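Local coordinates for choline/ethanolamine kinase family protein (Mesorhizobium loti, PDB 3DXQ) that probably transfers phosphate to ethanolamine or a similar small alcohol, at residues 40-45 / 83-88; 175-180 / 195-200. All blocks are in the same frame, centred on the assembly; numbering follows the deposited sequence.

Contact 1 (40-45 / 83-88)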
ATOM      1  N   LEU A  40      22.622   3.146   7.561  1.00 42.34           N
ATOM      2  CA  LEU A  40      21.559   4.101   7.268  1.00 42.33           C
ATOM      3  C   LEU A  40      21.065   3.784   5.860  1.00 39.94           C
ATOM      4  O   LEU A  40      21.769   3.135   5.106  1.00 38.82           O
ATOM      5  CB  LEU A  40      22.092   5.535   7.360  1.00 42.86           C
ATOM      6  CG  LEU A  40      22.733   5.954   8.685  1.00 44.51           C
ATOM      7  CD1 LEU A  40      23.435   7.299   8.562  1.00 42.82           C
ATOM      8  CD2 LEU A  40      21.715   6.013   9.789  1.00 45.45           C
ATOM      9  N   CYS A  41      19.844   4.193   5.539  1.00 39.04           N
ATOM     10  CA  CYS A  41      19.278   4.025   4.180  1.00 39.74           C
ATOM     11  C   CYS A  41      19.003   5.382   3.570  1.00 39.04           C
ATOM     12  O   CYS A  41      18.427   6.264   4.200  1.00 36.71           O
ATOM     13  CB  CYS A  41      17.960   3.275   4.183  1.00 37.73           C
ATOM     14  SG  CYS A  41      18.045   1.611   4.661  1.00 46.35           S
ATOM     15  N   LEU A  42      19.438   5.535   2.340  1.00 40.81           N
ATOM     16  CA  LEU A  42      19.232   6.750   1.575  1.00 43.26           C
ATOM     17  C   LEU A  42      18.080   6.474   0.615  1.00 45.85           C
ATOM     18  O   LEU A  42      18.132   5.484  -0.117  1.00 48.10           O
ATOM     19  CB  LEU A  42      20.507   7.071   0.802  1.00 41.99           C
ATOM     20  CG  LEU A  42      20.563   8.371   0.011  1.00 39.96           C
ATOM     21  CD1 LEU A  42      20.458   9.600   0.905  1.00 35.40           C
ATOM     22  CD2 LEU A  42      21.852   8.398  -0.742  1.00 36.45           C
ATOM     23  N   ARG A  43      17.036   7.304   0.640  1.00 47.87           N
ATOM     24  CA  ARG A  43      15.886   7.149  -0.262  1.00 50.46           C
ATOM     25  C   ARG A  43      15.789   8.346  -1.227  1.00 51.91           C
ATOM     26  O   ARG A  43      15.665   9.490  -0.788  1.00 52.18           O
ATOM     27  CB  ARG A  43      14.601   7.029   0.554  1.00 49.88           C
ATOM     28  CG  ARG A  43      14.775   6.276   1.879  1.00 52.12           C
ATOM     29  CD  ARG A  43      13.437   5.998   2.569  1.00 54.61           C
ATOM     30  NE  ARG A  43      12.801   4.759   2.090  1.00 58.86           N
ATOM     31  CZ  ARG A  43      13.068   3.533   2.556  1.00 60.02           C
ATOM     32  NH1 ARG A  43      13.970   3.344   3.522  1.00 56.14           N
ATOM     33  NH2 ARG A  43      12.428   2.475   2.050  1.00 57.12           N
ATOM     34  N   ILE A  44      15.852   8.082  -2.535  1.00 53.48           N
ATOM     35  CA  ILE A  44      15.781   9.133  -3.572  1.00 54.60           C
ATOM     36  C   ILE A  44      14.442   9.049  -4.306  1.00 55.09           C
ATOM     37  O   ILE A  44      14.029   7.955  -4.703  1.00 58.31           O
ATOM     38  CB  ILE A  44      16.864   8.978  -4.652  1.00 53.97           C
ATOM     39  CG1 ILE A  44      18.282   8.979  -4.057  1.00 56.82           C
ATOM     40  CG2 ILE A  44      16.731  10.108  -5.693  1.00 57.26           C
ATOM     41  CD1 ILE A  44      19.009  10.303  -4.176  1.00 54.66           C
ATOM     42  N   PRO A  45      13.752  10.185  -4.490  1.00 53.35           N
ATOM     43  CA  PRO A  45      12.480  10.175  -5.225  1.00 52.63           C
ATOM     44  C   PRO A  45      12.585   9.960  -6.761  1.00 52.91           C
ATOM     45  O   PRO A  45      13.460  10.540  -7.428  1.00 51.48           O
ATOM     46  CB  PRO A  45      11.903  11.564  -4.925  1.00 51.74           C
ATOM     47  CG  PRO A  45      12.723  12.104  -3.796  1.00 51.29           C
ATOM     48  CD  PRO A  45      14.059  11.527  -3.974  1.00 52.99           C
ATOM     49  N   VAL A  83      14.862  13.970  -0.632  1.00 44.38           N
ATOM     50  CA  VAL A  83      15.711  12.855  -0.190  1.00 45.03           C
ATOM     51  C   VAL A  83      15.599  12.565   1.318  1.00 45.76           C
ATOM     52  O   VAL A  83      15.632  13.480   2.141  1.00 45.82           O
ATOM     53  CB  VAL A  83      17.173  13.117  -0.592  1.00 43.84           C
ATOM     54  CG1 VAL A  83      18.112  12.169   0.105  1.00 45.67           C
ATOM     55  CG2 VAL A  83      17.310  12.998  -2.104  1.00 44.44           C
HETATM   56  N   MSE A  84      15.487  11.287   1.674  1.00 47.25           N
HETATM   57  CA  MSE A  84      15.206  10.915   3.063  1.00 47.62           C
HETATM   58  C   MSE A  84      16.196   9.870   3.592  1.00 47.36           C
HETATM   59  O   MSE A  84      16.515   8.890   2.902  1.00 46.33           O
HETATM   60  CB  MSE A  84      13.767  10.411   3.164  1.00 46.01           C
HETATM   61  CG  MSE A  84      13.288  10.121   4.553  1.00 45.69           C
HETATM   62 SE   MSE A  84      11.572   9.176   4.503  0.75 43.90          SE
HETATM   63  CE  MSE A  84      10.424  10.696   4.160  1.00 37.19           C
ATOM     64  N   VAL A  85      16.702  10.101   4.804  1.00 46.22           N
ATOM     65  CA  VAL A  85      17.591   9.144   5.453  1.00 45.80           C
ATOM     66  C   VAL A  85      16.866   8.456   6.607  1.00 45.99           C
ATOM     67  O   VAL A  85      16.363   9.114   7.510  1.00 47.81           O
ATOM     68  CB  VAL A  85      18.849   9.802   5.999  1.00 45.40           C
ATOM     69  CG1 VAL A  85      19.777   8.720   6.561  1.00 43.30           C
ATOM     70  CG2 VAL A  85      19.542  10.632   4.909  1.00 42.02           C
ATOM     71  N   THR A  86      16.803   7.132   6.558  1.00 45.28           N
ATOM     72  CA  THR A  86      16.208   6.348   7.621  1.00 43.93           C
ATOM     73  C   THR A  86      17.261   5.416   8.178  1.00 43.27           C
ATOM     74  O   THR A  86      18.347   5.307   7.627  1.00 42.09           O
ATOM     75  CB  THR A  86      15.028   5.524   7.098  1.00 43.02           C
ATOM     76  OG1 THR A  86      15.481   4.657   6.054  1.00 37.81           O
ATOM     77  CG2 THR A  86      13.969   6.437   6.558  1.00 40.49           C
ATOM     78  N   ARG A  87      16.934   4.739   9.267  1.00 43.90           N
ATOM     79  CA  ARG A  87      17.865   3.813   9.855  1.00 45.26           C
ATOM     80  C   ARG A  87      17.630   2.462   9.214  1.00 44.77           C
ATOM     81  O   ARG A  87      16.488   2.080   8.968  1.00 45.36           O
ATOM     82  CB  ARG A  87      17.715   3.767  11.378  1.00 45.85           C
ATOM     83  CG  ARG A  87      18.660   2.769  12.022  1.00 47.72           C
ATOM     84  CD  ARG A  87      18.946   3.066  13.486  1.00 45.97           C
ATOM     85  NE  ARG A  87      20.157   3.861  13.623  1.00 46.08           N
ATOM     86  CZ  ARG A  87      20.194   5.151  13.918  1.00 38.08           C
ATOM     87  NH1 ARG A  87      19.093   5.854  14.135  1.00 47.98           N
ATOM     88  NH2 ARG A  87      21.351   5.738  14.006  1.00 38.50           N
ATOM     89  N   TYR A  88      18.712   1.751   8.924  1.00 44.30           N
ATOM     90  CA  TYR A  88      18.604   0.429   8.353  1.00 45.22           C
ATOM     91  C   TYR A  88      18.353  -0.571   9.455  1.00 45.44           C
ATOM     92  O   TYR A  88      19.041  -0.563  10.474  1.00 44.01           O
ATOM     93  CB  TYR A  88      19.860   0.004   7.596  1.00 46.53           C
ATOM     94  CG  TYR A  88      19.780  -1.410   7.052  1.00 43.87           C
ATOM     95  CD1 TYR A  88      18.902  -1.730   6.015  1.00 45.48           C
ATOM     96  CD2 TYR A  88      20.583  -2.425   7.566  1.00 47.02           C
ATOM     97  CE1 TYR A  88      18.826  -3.029   5.496  1.00 42.62           C
ATOM     98  CE2 TYR A  88      20.520  -3.729   7.049  1.00 51.47           C
ATOM     99  CZ  TYR A  88      19.635  -4.017   6.015  1.00 47.76           C
ATOM    100  OH  TYR A  88      19.560  -5.292   5.509  1.00 48.20           O
TER

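Contact 2 (175-180 / 195-200)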
ATOM      1  N   ALA A 175      -5.354   6.275  10.905  1.00 41.88           N
ATOM      2  CA  ALA A 175      -4.133   6.590  10.165  1.00 40.87           C
ATOM      3  C   ALA A 175      -3.655   5.357   9.381  1.00 39.63           C
ATOM      4  O   ALA A 175      -3.047   4.469   9.943  1.00 37.23           O
ATOM      5  CB  ALA A 175      -3.040   7.043  11.145  1.00 41.46           C
ATOM      6  N   CYS A 176      -3.930   5.318   8.079  1.00 41.79           N
ATOM      7  CA  CYS A 176      -3.622   4.157   7.259  1.00 41.75           C
ATOM      8  C   CYS A 176      -2.484   4.357   6.280  1.00 41.03           C
ATOM      9  O   CYS A 176      -2.294   5.436   5.738  1.00 40.54           O
ATOM     10  CB  CYS A 176      -4.870   3.748   6.491  1.00 42.93           C
ATOM     11  SG  CYS A 176      -6.222   3.267   7.565  1.00 47.31           S
ATOM     12  N   HIS A 177      -1.747   3.279   6.033  1.00 41.11           N
ATOM     13  CA  HIS A 177      -0.650   3.303   5.083  1.00 41.47           C
ATOM     14  C   HIS A 177      -1.158   3.472   3.653  1.00 42.93           C
ATOM     15  O   HIS A 177      -0.529   4.169   2.867  1.00 44.86           O
ATOM     16  CB  HIS A 177       0.146   2.018   5.180  1.00 40.74           C
ATOM     17  CG  HIS A 177       1.315   1.975   4.261  1.00 40.27           C
ATOM     18  ND1 HIS A 177       1.185   1.707   2.914  1.00 34.97           N
ATOM     19  CD2 HIS A 177       2.638   2.165   4.491  1.00 35.73           C
ATOM     20  CE1 HIS A 177       2.383   1.742   2.350  1.00 44.36           C
ATOM     21  NE2 HIS A 177       3.281   2.015   3.284  1.00 39.74           N
ATOM     22  N   CYS A 178      -2.256   2.786   3.320  1.00 42.00           N
ATOM     23  CA  CYS A 178      -2.960   2.938   2.033  1.00 44.62           C
ATOM     24  C   CYS A 178      -2.383   2.272   0.789  1.00 44.81           C
ATOM     25  O   CYS A 178      -3.104   2.091  -0.182  1.00 44.65           O
ATOM     26  CB  CYS A 178      -3.230   4.406   1.733  1.00 45.15           C
ATOM     27  SG  CYS A 178      -4.346   5.136   2.924  1.00 48.99           S
ATOM     28  N   ASP A 179      -1.101   1.936   0.788  1.00 45.83           N
ATOM     29  CA  ASP A 179      -0.526   1.182  -0.319  1.00 47.62           C
ATOM     30  C   ASP A 179       0.442   0.136   0.216  1.00 47.79           C
ATOM     31  O   ASP A 179       1.622   0.152  -0.125  1.00 48.44           O
ATOM     32  CB  ASP A 179       0.184   2.114  -1.313  1.00 48.77           C
ATOM     33  CG  ASP A 179       0.638   1.388  -2.585  1.00 51.68           C
ATOM     34  OD1 ASP A 179      -0.138   0.564  -3.132  1.00 51.86           O
ATOM     35  OD2 ASP A 179       1.773   1.655  -3.027  1.00 56.30           O
ATOM     36  N   PRO A 180      -0.058  -0.779   1.061  1.00 48.58           N
ATOM     37  CA  PRO A 180       0.795  -1.782   1.704  1.00 48.76           C
ATOM     38  C   PRO A 180       1.251  -2.931   0.792  1.00 48.24           C
ATOM     39  O   PRO A 180       0.867  -4.087   0.993  1.00 49.68           O
ATOM     40  CB  PRO A 180      -0.086  -2.289   2.853  1.00 49.30           C
ATOM     41  CG  PRO A 180      -1.473  -2.151   2.317  1.00 49.62           C
ATOM     42  CD  PRO A 180      -1.465  -0.896   1.498  1.00 47.43           C
ATOM     43  N   VAL A 195       7.442   0.653   5.509  1.00 43.33           N
ATOM     44  CA  VAL A 195       8.078   1.815   4.889  1.00 42.70           C
ATOM     45  C   VAL A 195       7.231   2.322   3.726  1.00 43.98           C
ATOM     46  O   VAL A 195       6.278   1.663   3.343  1.00 43.75           O
ATOM     47  CB  VAL A 195       9.493   1.446   4.362  1.00 41.81           C
ATOM     48  CG1 VAL A 195      10.284   0.777   5.456  1.00 39.35           C
ATOM     49  CG2 VAL A 195       9.403   0.528   3.116  1.00 30.64           C
ATOM     50  N   ASP A 196       7.626   3.456   3.148  1.00 46.55           N
ATOM     51  CA  ASP A 196       6.978   4.076   1.971  1.00 49.50           C
ATOM     52  C   ASP A 196       5.612   4.639   2.275  1.00 50.95           C
ATOM     53  O   ASP A 196       4.588   4.061   1.927  1.00 52.46           O
ATOM     54  CB  ASP A 196       6.903   3.118   0.778  1.00 50.39           C
ATOM     55  CG  ASP A 196       7.782   3.554  -0.391  1.00 56.69           C
ATOM     56  OD1 ASP A 196       9.009   3.741  -0.200  1.00 61.18           O
ATOM     57  OD2 ASP A 196       7.240   3.678  -1.515  1.00 65.54           O
ATOM     58  N   TRP A 197       5.606   5.800   2.909  1.00 50.98           N
ATOM     59  CA  TRP A 197       4.374   6.400   3.395  1.00 49.19           C
ATOM     60  C   TRP A 197       3.841   7.473   2.496  1.00 48.66           C
ATOM     61  O   TRP A 197       3.047   8.297   2.919  1.00 48.73           O
ATOM     62  CB  TRP A 197       4.618   6.953   4.807  1.00 48.49           C
ATOM     63  CG  TRP A 197       5.032   5.862   5.723  1.00 48.68           C
ATOM     64  CD1 TRP A 197       6.292   5.394   5.907  1.00 49.01           C
ATOM     65  CD2 TRP A 197       4.177   5.047   6.536  1.00 48.80           C
ATOM     66  NE1 TRP A 197       6.289   4.359   6.806  1.00 51.33           N
ATOM     67  CE2 TRP A 197       5.000   4.120   7.204  1.00 49.07           C
ATOM     68  CE3 TRP A 197       2.802   5.020   6.776  1.00 47.20           C
ATOM     69  CZ2 TRP A 197       4.493   3.183   8.095  1.00 49.67           C
ATOM     70  CZ3 TRP A 197       2.299   4.083   7.658  1.00 50.05           C
ATOM     71  CH2 TRP A 197       3.141   3.180   8.307  1.00 50.19           C
ATOM     72  N   GLU A 198       4.228   7.444   1.235  1.00 51.23           N
ATOM     73  CA  GLU A 198       3.817   8.509   0.315  1.00 53.46           C
ATOM     74  C   GLU A 198       2.305   8.589   0.042  1.00 51.88           C
ATOM     75  O   GLU A 198       1.796   9.676  -0.260  1.00 51.15           O
ATOM     76  CB  GLU A 198       4.602   8.418  -0.998  1.00 54.11           C
ATOM     77  CG  GLU A 198       4.322   7.166  -1.804  1.00 60.15           C
ATOM     78  CD  GLU A 198       5.361   6.922  -2.873  1.00 64.48           C
ATOM     79  OE1 GLU A 198       5.646   7.864  -3.661  1.00 73.20           O
ATOM     80  OE2 GLU A 198       5.886   5.789  -2.923  1.00 72.87           O
ATOM     81  N   TYR A 199       1.590   7.470   0.156  1.00 51.24           N
ATOM     82  CA  TYR A 199       0.138   7.468  -0.082  1.00 51.98           C
ATOM     83  C   TYR A 199      -0.692   7.481   1.215  1.00 51.49           C
ATOM     84  O   TYR A 199      -1.912   7.322   1.178  1.00 50.08           O
ATOM     85  CB  TYR A 199      -0.265   6.258  -0.923  1.00 53.75           C
ATOM     86  CG  TYR A 199       0.310   6.203  -2.318  1.00 54.11           C
ATOM     87  CD1 TYR A 199      -0.371   6.762  -3.407  1.00 58.26           C
ATOM     88  CD2 TYR A 199       1.499   5.541  -2.560  1.00 53.06           C
ATOM     89  CE1 TYR A 199       0.149   6.677  -4.704  1.00 59.82           C
ATOM     90  CE2 TYR A 199       2.033   5.461  -3.832  1.00 58.65           C
ATOM     91  CZ  TYR A 199       1.359   6.023  -4.901  1.00 61.54           C
ATOM     92  OH  TYR A 199       1.919   5.913  -6.152  1.00 63.51           O
ATOM     93  N   SER A 200      -0.031   7.678   2.352  1.00 51.02           N
ATOM     94  CA  SER A 200      -0.688   7.648   3.655  1.00 50.95           C
ATOM     95  C   SER A 200      -1.805   8.636   3.737  1.00 50.44           C
ATOM     96  O   SER A 200      -1.781   9.645   3.045  1.00 52.58           O
ATOM     97  CB  SER A 200       0.301   7.981   4.772  1.00 52.22           C
ATOM     98  OG  SER A 200       1.369   7.066   4.803  1.00 53.14           O
TER

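Contact 1 (40-45 / 83-88)
Arg43 NH1 donates to Thr86 OG1 at 3.2 Å, near the plane of its own guanidinium, in a rather bent bond (136° at the hydrogen). Thr86 chi1 of 59° puts OG1 between the backbone N and the carbonyl carbon, while the Arg43 chain kinks at chi3 (86°) and crosses the threonine at about a right angle. On the way its CD passes the Thr86 methyl CG2 at 4.0 Å. Cys41 lies on this same face of the sheet: its CB packs against Thr86 OG1, and its SG meets the edge of the Tyr88 ring, 3.7 Å from CD1. On the face that carries Leu42 and Val85 the contacts across the strands are apolar. There Leu42 lays CD1 against Val83 CG1 at 3.6 Å, with Val85 CG2 a looser neighbour of the same CD1 at 4.2 Å, while Leu11, Ile14 and Leu17 pack on Leu42 from outside. At the end of the pairing Leu40 CD2 sits over one face of the Arg87 guanidinium, whose NH1 makes a salt bridge with Glu73.

The backbones set this register. Cys41 with Thr86 and Arg43 with Met84 are antiparallel hydrogen-bonded pairs, each closed by two bonds; Cys41 N to Thr86 O measures 2.8 Å. Leu42 with Val85 is the non-hydrogen-bonded pair between them, and these two turn their backbone bonds outward, to Phe35 and to Leu75 and His76 on the flanking strands. Strands 40-45 and 84-87 thus lie inside a five-stranded antiparallel sheet of order 1-2-3-5-4, with Met84 reaching Glu58 of helix 55-67: the N-lobe of the protein kinase-like fold.

Contact 2 (175-180 / 195-200)
His177 NE2 donates to Val195 O at 3.0 Å, tying two loops that match, in sequence and topology, the catalytic loop and the metal-binding loop of the kinase-like fold. Val195 O lies close to the imidazole plane, whereas NE2 stands above the carbonyl plane, away from a lone pair. With CG anti to the backbone N (chi1 -178°), the His177 ring swings back to the 195-200 loop and presents CD2 to Trp197. CD2 stands 3.6 Å above the indole plane, toward the rim, in a T-shaped stack with the planes 61° apart. His177 ND1 accepts a hydrogen bond from Asp179 N at 3.1 Å, so bonds at both nitrogens fix the ring's rotation. Replacing His177 by alanine removes both ring nitrogens and is likely to leave Val195 O and Asp179 N without these partners, with a gap beside the Trp197 face. The backbone N-H groups of His177 and Cys178 are taken by the carboxylate of Asp208 in helix 206-215. Asp179 CB lies 3.9 Å from Tyr199 CD2, the two side chains pointing the same way, while Asp196 OD1 is held by Asn32 ND2. Trp197 to Ser200 forms a type I turn, and Trp197 O is gripped from one face of its plane by Ser200 N and by Ser200 OG, the latter at 2.8 Å.

How the contacts relate
After helix 3-10 and strands 24-27 and 32-37, the chain runs through strand 40-45, helix 55-67 and strand 74-77 before contact 1 closes that excursion with strand 84-87. It then enters the largely helical part, and contact 2 closes a much shorter loop, the 14 residues between its segments that carry hairpin strands 185-187 and 192-194. The two are in series, neither nested nor crossed, with centres about 16 Å apart. They meet where Arg43 NH2 packs on Val195 CG2 at 3.8 Å. Helix 55-67 also spans both: Pro45 touches its Arg55, which forms a salt bridge with Glu198, and Trp197 lies on Ala61 and Ala65. Sheet, helix 55-67 and the 175-180 and 195-200 loops are so joined.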